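Local coordinates for protein acetaldehyde dehydrogenase (Acetylating) (Geobacillus thermoglucosidasius, PDB 5J78) that probably catalyses the reversible, NAD-dependent conversion of acetaldehyde and coenzyme A to acetyl-CoA, as an acetylating aldehyde dehydrogenase, at residues I33-N38 against I197-M202. Sequence-based numbering, arbitrary orientation. Where two conformers were deposited one is given.
Sequences IQEVRN and ITQPTM
OE2 of Glu-35 accepts a hydrogen bond from OG1 of Thr-198 at 2.8 Å, and a weak one links it to the hydroxyl of Tyr-39, one helical turn further on. The other carboxylate oxygen, OE1, takes the backbone N-H of Thr-198 at 3.1 Å, with a fairly straight N-H...O angle of 161°. One carboxylate thus reads both the main chain and the side chain of a single threonine, a compact example of how a helix can be pinned to a loop. Here the helix is 28-51, near the N-terminus, and the loop leaves strand 194-196 of the Rossmann-like nucleotide-binding domain expected of the aldehyde dehydrogenase fold, leading into helix 202-210. Both donors arrive on the syn side of their oxygens, the hydroxyl lying closer to the carboxylate plane than the N-H, which is 34° out of it. Glu-35 reaches across because its chain is extended, with CG anti to the backbone N and CD continuing outward. Replacing Glu-35 by an alanine would probably leave the N-H and hydroxyl of Thr-198 without their carboxylate acceptor and the Thr-198 side chain freer to turn.

On the more buried side of the carboxylate bonds, Val-36 and Ile-197 supply the apolar part, their side chains crossing at a slant. Val-36 also packs on Ala-204 and Glu-207 of helix 202-210, while Ile-197 rests on Ser-164 and Pro-165 of strand 160-165, which pairs with 194-196, so the pair links helix to sheet. On its far side the 33-38 segment faces a second subunit, where Arg-37 forms salt bridges with Asp-27 and Asp-29 of that chain. Within the contact itself, CG2 of Val-36 lies alongside the CG1-CD1 arm of Ile-197, 3.8 Å from CD1.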
loop_
_atom_site.group_PDB
_atom_site.type_symbol
_atom_site.label_atom_id
_atom_site.label_comp_id
_atom_site.label_asym_id
_atom_site.label_seq_id
_atom_site.Cartn_x
_atom_site.Cartn_y
_atom_site.Cartn_z
ATOM N N ILE A 33 -7.557 -3.828 -18.408
ATOM C CA ILE A 33 -7.038 -4.977 -17.656
ATOM C C ILE A 33 -7.354 -6.294 -18.361
ATOM O O ILE A 33 -6.474 -7.147 -18.529
ATOM C CB ILE A 33 -7.593 -5.023 -16.204
ATOM C CG1 ILE A 33 -7.084 -3.826 -15.404
ATOM C CG2 ILE A 33 -7.144 -6.310 -15.476
ATOM C CD1 ILE A 33 -7.804 -3.639 -14.054
ATOM N N GLN A 34 -8.609 -6.464 -18.756
ATOM C CA GLN A 34 -9.022 -7.646 -19.489
ATOM C C GLN A 34 -8.153 -7.853 -20.727
ATOM O O GLN A 34 -7.702 -8.968 -21.008
ATOM C CB GLN A 34 -10.490 -7.528 -19.900
ATOM C CG GLN A 34 -11.055 -8.797 -20.468
ATOM C CD GLN A 34 -11.084 -9.890 -19.450
ATOM O OE1 GLN A 34 -11.962 -9.928 -18.593
ATOM N NE2 GLN A 34 -10.110 -10.782 -19.521
ATOM N N GLU A 35 -7.919 -6.771 -21.465
ATOM C CA GLU A 35 -7.102 -6.858 -22.675
ATOM C C GLU A 35 -5.694 -7.394 -22.355
ATOM O O GLU A 35 -5.232 -8.339 -22.998
ATOM C CB GLU A 35 -7.016 -5.495 -23.349
ATOM C CG GLU A 35 -6.232 -5.484 -24.669
ATOM C CD GLU A 35 -6.103 -4.080 -25.308
ATOM O OE1 GLU A 35 -5.797 -3.096 -24.609
ATOM O OE2 GLU A 35 -6.307 -3.969 -26.526
ATOM N N VAL A 36 -5.028 -6.812 -21.350
ATOM C CA VAL A 36 -3.724 -7.324 -20.883
ATOM C C VAL A 36 -3.758 -8.819 -20.571
ATOM O O VAL A 36 -2.874 -9.587 -21.003
ATOM C CB VAL A 36 -3.244 -6.562 -19.622
ATOM C CG1 VAL A 36 -2.005 -7.190 -19.015
ATOM C CG2 VAL A 36 -2.951 -5.122 -20.000
ATOM N N ARG A 37 -4.781 -9.244 -19.837
ATOM C CA ARG A 37 -4.917 -10.666 -19.487
ATOM C C ARG A 37 -5.059 -11.522 -20.742
ATOM O O ARG A 37 -4.389 -12.526 -20.874
ATOM C CB ARG A 37 -6.103 -10.888 -18.553
ATOM C CG ARG A 37 -5.922 -10.180 -17.196
ATOM C CD ARG A 37 -7.021 -10.551 -16.214
ATOM N NE ARG A 37 -6.882 -9.901 -14.910
ATOM C CZ ARG A 37 -7.798 -9.972 -13.947
ATOM N NH1 ARG A 37 -8.901 -10.659 -14.150
ATOM N NH2 ARG A 37 -7.621 -9.358 -12.784
ATOM N N ASN A 38 -5.894 -11.097 -21.683
ATOM C CA ASN A 38 -6.005 -11.807 -22.946
ATOM C C ASN A 38 -4.677 -11.885 -23.717
ATOM O O ASN A 38 -4.329 -12.936 -24.234
ATOM C CB ASN A 38 -7.060 -11.152 -23.828
ATOM C CG ASN A 38 -8.481 -11.317 -23.275
ATOM O OD1 ASN A 38 -8.767 -12.225 -22.519
ATOM N ND2 ASN A 38 -9.368 -10.419 -23.663
ATOM N N ILE A 197 -1.041 -3.057 -25.959
ATOM C CA ILE A 197 -2.176 -2.418 -25.291
ATOM C C ILE A 197 -2.715 -1.273 -26.175
ATOM O O ILE A 197 -1.958 -0.398 -26.587
ATOM C CB ILE A 197 -1.765 -1.858 -23.891
ATOM C CG1 ILE A 197 -1.435 -3.000 -22.921
ATOM C CG2 ILE A 197 -2.867 -1.011 -23.286
ATOM C CD1 ILE A 197 -0.674 -2.540 -21.698
ATOM N N THR A 198 -4.016 -1.272 -26.435
ATOM C CA THR A 198 -4.624 -0.254 -27.295
ATOM C C THR A 198 -5.237 0.895 -26.501
ATOM O O THR A 198 -5.373 1.997 -27.011
ATOM C CB THR A 198 -5.712 -0.857 -28.187
ATOM O OG1 THR A 198 -6.768 -1.381 -27.373
ATOM C CG2 THR A 198 -5.126 -1.972 -29.045
ATOM N N GLN A 199 -5.593 0.620 -25.256
ATOM C CA GLN A 199 -6.203 1.595 -24.364
ATOM C C GLN A 199 -5.295 1.783 -23.140
ATOM O O GLN A 199 -5.555 1.181 -22.085
ATOM C CB GLN A 199 -7.604 1.116 -23.914
ATOM C CG GLN A 199 -8.457 0.337 -24.948
ATOM C CD GLN A 199 -9.484 -0.605 -24.277
ATOM O OE1 GLN A 199 -9.141 -1.712 -23.835
ATOM N NE2 GLN A 199 -10.740 -0.159 -24.196
ATOM N N PRO A 200 -4.220 2.587 -23.267
ATOM C CA PRO A 200 -3.277 2.700 -22.141
ATOM C C PRO A 200 -3.941 3.310 -20.924
ATOM O O PRO A 200 -4.673 4.290 -21.054
ATOM C CB PRO A 200 -2.165 3.618 -22.680
ATOM C CG PRO A 200 -2.328 3.598 -24.151
ATOM C CD PRO A 200 -3.788 3.402 -24.408
ATOM N N THR A 201 -3.717 2.700 -19.764
ATOM C CA THR A 201 -4.213 3.215 -18.494
ATOM C C THR A 201 -3.258 2.795 -17.396
ATOM O O THR A 201 -2.474 1.861 -17.572
ATOM C CB THR A 201 -5.613 2.683 -18.138
ATOM O OG1 THR A 201 -5.540 1.281 -17.874
ATOM C CG2 THR A 201 -6.611 2.945 -19.259
ATOM N N MET A 202 -3.339 3.460 -16.252
ATOM C CA MET A 202 -2.511 3.079 -15.112
ATOM C C MET A 202 -2.792 1.635 -14.710
ATOM O O MET A 202 -1.872 0.851 -14.486
ATOM C CB MET A 202 -2.759 4.011 -13.922
ATOM C CG MET A 202 -2.063 5.366 -14.002
ATOM S SD MET A 202 -2.104 6.263 -12.420
ATOM C CE MET A 202 -1.363 5.061 -11.292
#